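PDB 6OYC: glycosylation Associate Protein 2 from Streptococcus agalactiae serotype V, which probably takes part, as a component of the Gap123 complex, in the glycosylation and export of substrates of the accessory Sec system. Local coordinates for residues L158-Q163 / V252-L257; I198-V203 / V242-K247. All coordinates share one frame; numbering follows the deposited sequence.

Interaction 1: L158-Q163 / V252-L257; sequences LELEGQ and VKLGPL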
loop_
_atom_site.group_PDB
_atom_site.type_symbol
_atom_site.label_atom_id
_atom_site.label_comp_id
_atom_site.label_asym_id
_atom_site.label_seq_id
_atom_site.Cartn_x
_atom_site.Cartn_y
_atom_site.Cartn_z
ATOM N N LEU B 158 -8.091 -16.737 -14.303
ATOM C CA LEU B 158 -8.022 -17.839 -15.243
ATOM C C LEU B 158 -8.086 -19.143 -14.464
ATOM O O LEU B 158 -7.384 -19.316 -13.456
ATOM C CB LEU B 158 -6.748 -17.786 -16.089
ATOM C CG LEU B 158 -6.372 -19.058 -16.848
ATOM C CD1 LEU B 158 -7.481 -19.506 -17.794
ATOM C CD2 LEU B 158 -5.056 -18.846 -17.615
ATOM N N GLU B 159 -8.930 -20.050 -14.936
ATOM C CA GLU B 159 -9.234 -21.299 -14.262
ATOM C C GLU B 159 -8.869 -22.444 -15.198
ATOM O O GLU B 159 -9.383 -22.519 -16.320
ATOM C CB GLU B 159 -10.716 -21.339 -13.891
ATOM C CG GLU B 159 -11.096 -22.322 -12.822
ATOM C CD GLU B 159 -12.566 -22.221 -12.474
ATOM O OE1 GLU B 159 -13.268 -21.385 -13.097
ATOM O OE2 GLU B 159 -13.013 -22.979 -11.589
ATOM N N LEU B 160 -7.982 -23.322 -14.737
ATOM C CA LEU B 160 -7.551 -24.492 -15.481
ATOM C C LEU B 160 -7.894 -25.731 -14.679
ATOM O O LEU B 160 -7.602 -25.795 -13.481
ATOM C CB LEU B 160 -6.053 -24.450 -15.757
ATOM C CG LEU B 160 -5.658 -23.163 -16.477
ATOM C CD1 LEU B 160 -4.251 -22.707 -16.117
ATOM C CD2 LEU B 160 -5.802 -23.381 -17.972
ATOM N N GLU B 161 -8.497 -26.717 -15.342
ATOM C CA GLU B 161 -8.870 -27.956 -14.673
ATOM C C GLU B 161 -8.542 -29.161 -15.545
ATOM O O GLU B 161 -8.877 -29.175 -16.735
ATOM C CB GLU B 161 -10.359 -27.942 -14.321
ATOM C CG GLU B 161 -10.843 -29.209 -13.653
ATOM C CD GLU B 161 -12.271 -29.081 -13.154
ATOM O OE1 GLU B 161 -12.954 -28.095 -13.520
ATOM O OE2 GLU B 161 -12.701 -29.966 -12.385
ATOM N N GLY B 162 -7.902 -30.164 -14.949
ATOM C CA GLY B 162 -7.649 -31.425 -15.643
ATOM C C GLY B 162 -6.439 -32.147 -15.063
ATOM O O GLY B 162 -6.159 -32.058 -13.865
ATOM N N GLN B 163 -5.752 -32.870 -15.939
ATOM C CA GLN B 163 -4.527 -33.576 -15.591
ATOM C C GLN B 163 -3.329 -32.825 -16.139
ATOM O O GLN B 163 -3.259 -32.558 -17.344
ATOM C CB GLN B 163 -4.554 -34.998 -16.133
ATOM C CG GLN B 163 -5.877 -35.708 -15.829
ATOM C CD GLN B 163 -5.734 -36.822 -14.806
ATOM O OE1 GLN B 163 -4.868 -36.765 -13.933
ATOM N NE2 GLN B 163 -6.590 -37.839 -14.906
ATOM N N VAL B 252 -6.488 -25.163 -10.977
ATOM C CA VAL B 252 -5.694 -23.977 -10.674
ATOM C C VAL B 252 -6.527 -22.775 -11.077
ATOM O O VAL B 252 -7.091 -22.758 -12.179
ATOM C CB VAL B 252 -4.358 -23.982 -11.441
ATOM C CG1 VAL B 252 -3.414 -22.929 -10.887
ATOM C CG2 VAL B 252 -3.735 -25.372 -11.423
ATOM N N LYS B 253 -6.634 -21.792 -10.183
ATOM C CA LYS B 253 -7.214 -20.489 -10.491
ATOM C C LYS B 253 -6.110 -19.465 -10.330
ATOM O O LYS B 253 -5.584 -19.301 -9.231
ATOM C CB LYS B 253 -8.385 -20.130 -9.570
ATOM C CG LYS B 253 -9.599 -21.031 -9.677
ATOM C CD LYS B 253 -10.860 -20.274 -9.236
ATOM C CE LYS B 253 -12.097 -21.182 -9.152
ATOM N NZ LYS B 253 -12.099 -22.100 -7.972
ATOM N N LEU B 254 -5.770 -18.773 -11.408
ATOM C CA LEU B 254 -4.734 -17.749 -11.393
ATOM C C LEU B 254 -5.369 -16.370 -11.437
ATOM O O LEU B 254 -6.276 -16.123 -12.237
ATOM C CB LEU B 254 -3.792 -17.918 -12.580
ATOM C CG LEU B 254 -3.071 -19.265 -12.579
ATOM C CD1 LEU B 254 -2.398 -19.505 -13.910
ATOM C CD2 LEU B 254 -2.051 -19.319 -11.444
ATOM N N GLY B 255 -4.882 -15.473 -10.594
ATOM C CA GLY B 255 -5.254 -14.083 -10.680
ATOM C C GLY B 255 -4.073 -13.253 -11.142
ATOM O O GLY B 255 -3.126 -13.772 -11.729
ATOM N N PRO B 256 -4.100 -11.949 -10.882
ATOM C CA PRO B 256 -2.987 -11.104 -11.313
ATOM C C PRO B 256 -1.666 -11.573 -10.722
ATOM O O PRO B 256 -1.599 -12.074 -9.597
ATOM C CB PRO B 256 -3.360 -9.714 -10.775
ATOM C CG PRO B 256 -4.822 -9.793 -10.442
ATOM C CD PRO B 256 -5.071 -11.211 -10.058
ATOM N N LEU B 257 -0.601 -11.388 -11.498
ATOM C CA LEU B 257 0.763 -11.496 -10.996
ATOM C C LEU B 257 1.260 -10.080 -10.724
ATOM O O LEU B 257 1.411 -9.281 -11.656
ATOM C CB LEU B 257 1.660 -12.227 -12.001
ATOM C CG LEU B 257 3.168 -12.067 -11.808
ATOM C CD1 LEU B 257 3.590 -12.719 -10.491
ATOM C CD2 LEU B 257 3.948 -12.680 -12.981
#

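Interaction 2: I198-V203 / V242-K247; sequences IDIRLV and VKLFAK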
loop_
_atom_site.group_PDB
_atom_site.type_symbol
_atom_site.label_atom_id
_atom_site.label_comp_id
_atom_site.label_asym_id
_atom_site.label_seq_id
_atom_site.Cartn_x
_atom_site.Cartn_y
_atom_site.Cartn_z
ATOM N N ILE B 198 -2.718 -30.919 -6.819
ATOM C CA ILE B 198 -1.943 -30.205 -7.822
ATOM C C ILE B 198 -0.759 -29.553 -7.141
ATOM O O ILE B 198 -0.896 -28.968 -6.065
ATOM C CB ILE B 198 -2.755 -29.122 -8.545
ATOM C CG1 ILE B 198 -4.026 -29.697 -9.115
ATOM C CG2 ILE B 198 -1.914 -28.492 -9.663
ATOM C CD1 ILE B 198 -4.520 -28.862 -10.266
ATOM N N ASP B 199 0.388 -29.623 -7.781
ATOM C CA ASP B 199 1.521 -28.809 -7.396
ATOM C C ASP B 199 1.865 -27.926 -8.584
ATOM O O ASP B 199 1.813 -28.375 -9.734
ATOM C CB ASP B 199 2.708 -29.687 -6.973
ATOM C CG ASP B 199 2.430 -30.485 -5.688
ATOM O OD1 ASP B 199 1.381 -30.261 -5.043
ATOM O OD2 ASP B 199 3.268 -31.330 -5.309
ATOM N N ILE B 200 2.163 -26.665 -8.321
ATOM C CA ILE B 200 2.608 -25.765 -9.373
ATOM C C ILE B 200 3.982 -25.223 -9.008
ATOM O O ILE B 200 4.306 -25.019 -7.831
ATOM C CB ILE B 200 1.617 -24.610 -9.637
ATOM C CG1 ILE B 200 1.442 -23.755 -8.393
ATOM C CG2 ILE B 200 0.267 -25.143 -10.111
ATOM C CD1 ILE B 200 0.607 -22.520 -8.638
ATOM N N ARG B 201 4.793 -24.997 -10.047
ATOM C CA ARG B 201 6.129 -24.435 -9.931
ATOM C C ARG B 201 6.292 -23.264 -10.896
ATOM O O ARG B 201 5.995 -23.377 -12.091
ATOM C CB ARG B 201 7.210 -25.485 -10.209
ATOM C CG ARG B 201 8.602 -24.856 -10.268
ATOM C CD ARG B 201 9.682 -25.848 -10.670
ATOM N NE ARG B 201 9.869 -26.863 -9.641
ATOM C CZ ARG B 201 10.264 -28.111 -9.865
ATOM N NH1 ARG B 201 10.540 -28.532 -11.094
ATOM N NH2 ARG B 201 10.382 -28.942 -8.844
ATOM N N LEU B 202 6.795 -22.157 -10.381
ATOM C CA LEU B 202 7.101 -20.981 -11.176
ATOM C C LEU B 202 8.597 -20.955 -11.460
ATOM O O LEU B 202 9.404 -21.022 -10.529
ATOM C CB LEU B 202 6.683 -19.727 -10.412
ATOM C CG LEU B 202 6.169 -18.515 -11.161
ATOM C CD1 LEU B 202 4.976 -18.898 -12.028
ATOM C CD2 LEU B 202 5.800 -17.451 -10.149
ATOM N N VAL B 203 8.969 -20.861 -12.736
ATOM C CA VAL B 203 10.362 -20.701 -13.142
ATOM C C VAL B 203 10.553 -19.280 -13.655
ATOM O O VAL B 203 9.780 -18.796 -14.489
ATOM C CB VAL B 203 10.778 -21.744 -14.193
ATOM C CG1 VAL B 203 12.181 -21.468 -14.676
ATOM C CG2 VAL B 203 10.669 -23.141 -13.606
ATOM N N VAL B 242 8.756 -15.495 -17.265
ATOM C CA VAL B 242 8.068 -16.262 -16.232
ATOM C C VAL B 242 7.341 -17.413 -16.894
ATOM O O VAL B 242 6.581 -17.193 -17.846
ATOM C CB VAL B 242 7.082 -15.388 -15.434
ATOM C CG1 VAL B 242 6.336 -16.232 -14.400
ATOM C CG2 VAL B 242 7.823 -14.269 -14.762
ATOM N N LYS B 243 7.602 -18.638 -16.408
ATOM C CA LYS B 243 6.949 -19.869 -16.845
ATOM C C LYS B 243 6.335 -20.575 -15.639
ATOM O O LYS B 243 6.885 -20.537 -14.537
ATOM C CB LYS B 243 7.945 -20.828 -17.535
ATOM C CG LYS B 243 8.634 -20.249 -18.763
ATOM C CD LYS B 243 10.072 -20.747 -18.908
ATOM C CE LYS B 243 11.077 -19.808 -18.229
ATOM N NZ LYS B 243 12.465 -20.036 -18.767
ATOM N N LEU B 244 5.203 -21.235 -15.841
ATOM C CA LEU B 244 4.571 -22.018 -14.786
ATOM C C LEU B 244 4.503 -23.484 -15.215
ATOM O O LEU B 244 4.132 -23.786 -16.350
ATOM C CB LEU B 244 3.181 -21.468 -14.450
ATOM C CG LEU B 244 2.350 -22.142 -13.344
ATOM C CD1 LEU B 244 1.342 -21.199 -12.798
ATOM C CD2 LEU B 244 1.587 -23.298 -13.904
ATOM N N PHE B 245 4.912 -24.377 -14.320
ATOM C CA PHE B 245 4.803 -25.820 -14.478
ATOM C C PHE B 245 3.808 -26.357 -13.454
ATOM O O PHE B 245 3.584 -25.746 -12.403
ATOM C CB PHE B 245 6.155 -26.522 -14.275
ATOM C CG PHE B 245 7.188 -26.175 -15.307
ATOM C CD1 PHE B 245 7.771 -24.926 -15.339
ATOM C CD2 PHE B 245 7.606 -27.115 -16.228
ATOM C CE1 PHE B 245 8.725 -24.618 -16.304
ATOM C CE2 PHE B 245 8.564 -26.808 -17.182
ATOM C CZ PHE B 245 9.116 -25.560 -17.216
ATOM N N ALA B 246 3.213 -27.503 -13.773
ATOM C CA ALA B 246 2.228 -28.131 -12.910
ATOM C C ALA B 246 2.335 -29.643 -13.034
ATOM O O ALA B 246 2.900 -30.180 -13.993
ATOM C CB ALA B 246 0.799 -27.692 -13.250
ATOM N N LYS B 247 1.776 -30.320 -12.039
ATOM C CA LYS B 247 1.644 -31.765 -12.043
ATOM C C LYS B 247 0.459 -32.150 -11.165
ATOM O O LYS B 247 0.062 -31.408 -10.257
ATOM C CB LYS B 247 2.925 -32.451 -11.560
ATOM C CG LYS B 247 3.329 -32.122 -10.139
ATOM C CD LYS B 247 4.480 -33.023 -9.734
ATOM C CE LYS B 247 4.888 -32.841 -8.297
ATOM N NZ LYS B 247 5.846 -33.933 -7.929
#

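Interaction 1: L158-Q163 / V252-L257
Strand 157-165 pairs antiparallel with strand 251-262, which on its other edge pairs with 185-195, all within one sheet. Here 158-160 pairs with 252-254, the strand segments 158-161 and 252-257 running at 161° to each other. Leu158 with Leu254 and Leu160 with Val252 are the hydrogen-bonded pairs, each joined by two backbone bonds; Leu254 N reaches Leu158 O at 2.7 Å, and Leu160 N reaches Val252 O at 2.8 Å. Glu159 and Lys253 form the non-hydrogen-bonded pair between them, and their side chains run alongside each other in the same direction. With chi1 at -161°, CG of Glu159 swings opposite the main-chain nitrogen and comes 3.7 Å from Lys253 CG; the extended chain then carries the carboxylate along the lysine. OE2 of Glu159 sits 3.2 Å from CE of Lys253 but 3.8 Å from its NZ, a long salt bridge; the bend at chi4 (74°) and the second salt bridge of NZ, to Glu195 OE1, are consistent with this. On the other face CD1 of Leu160 lies 4.3 Å from CD1 of Leu254, and Leu172 of strand 168-180 touches Leu160 and Leu254. The pairing is thus two-sided: a buried aliphatic face, and a partly exposed face where one ammonium probably balances two carboxylates on neighbouring strands.

Interaction 2: I198-V203 / V242-K247
Val203 and Phe245 pack diagonally across the pair formed by 198-203 and 242-247. Their strands, 198-208 and 238-247, are neighbours in a five-stranded antiparallel sheet, flanked by 215-222 and 168-180. CB of Val203 lies 4.1 Å from Phe245 CE1 and as close to Lys243 O. Of its methyls, CG1, anti to the backbone N (chi1 175°), meets CE of Lys243 at 4.1 Å; CG2 sits opposite the carbonyl carbon and reaches CD1 and, at 3.6 Å, CE1 of the Phe245 ring, coming at it obliquely. The carbonyl O of Arg201 lies at the ring edge, near its plane, while accepting a nearly straight bond from Phe245 N (2.7 Å, N-H...O angle 177°). Six backbone bonds join the three hydrogen-bonded pairs, two to each; that from Lys247 N to Asp199 O is the most bent, at 148°. Asp199 and Lys247 cross, the lysine's CE 3.7 Å from OD2 of Asp199 but its NZ too far for a salt bridge. Arg201 forms a salt bridge through NH2 with Glu222 OE1, and Lys243 NZ bonds to OG of Ser205. The buried face, packing inward on the other sheet, is aliphatic: Leu202 CD1 touches Val242 CG1 at 3.8 Å, and Ile200 CG2 lies 4.1 Å from Ala246 CB. Cross-strand cohesion therefore comes from backbone bonds and apolar packing, while Arg201 and Lys243 spend their polar ends elsewhere.

In the fold
Interactions 1 and 2 belong to two different antiparallel sheets that pack against each other, their centres 11 Å apart. Along the chain the order is 158-163, 198-203, 242-247, 252-257: both strands of interaction 2 fall between the two of interaction 1 in sequence, and consecutive strands 238-247 and 251-262 pass from one sheet to the other. The aliphatic faces meet between the sheets: Val252 CG2 lies 3.8 Å from Ile198 CD1, and Leu254 CD2 lies 4.1 Å from Leu244 CD1. Strand 168-180 adds Leu171 and Leu172 to this interface. The two contacts thus help to build two facing antiparallel sheets, a beta-sandwich-like region separate from the mixed sheet of the probable alpha/beta-hydrolase-like part, where one turn resembles a nucleophile elbow.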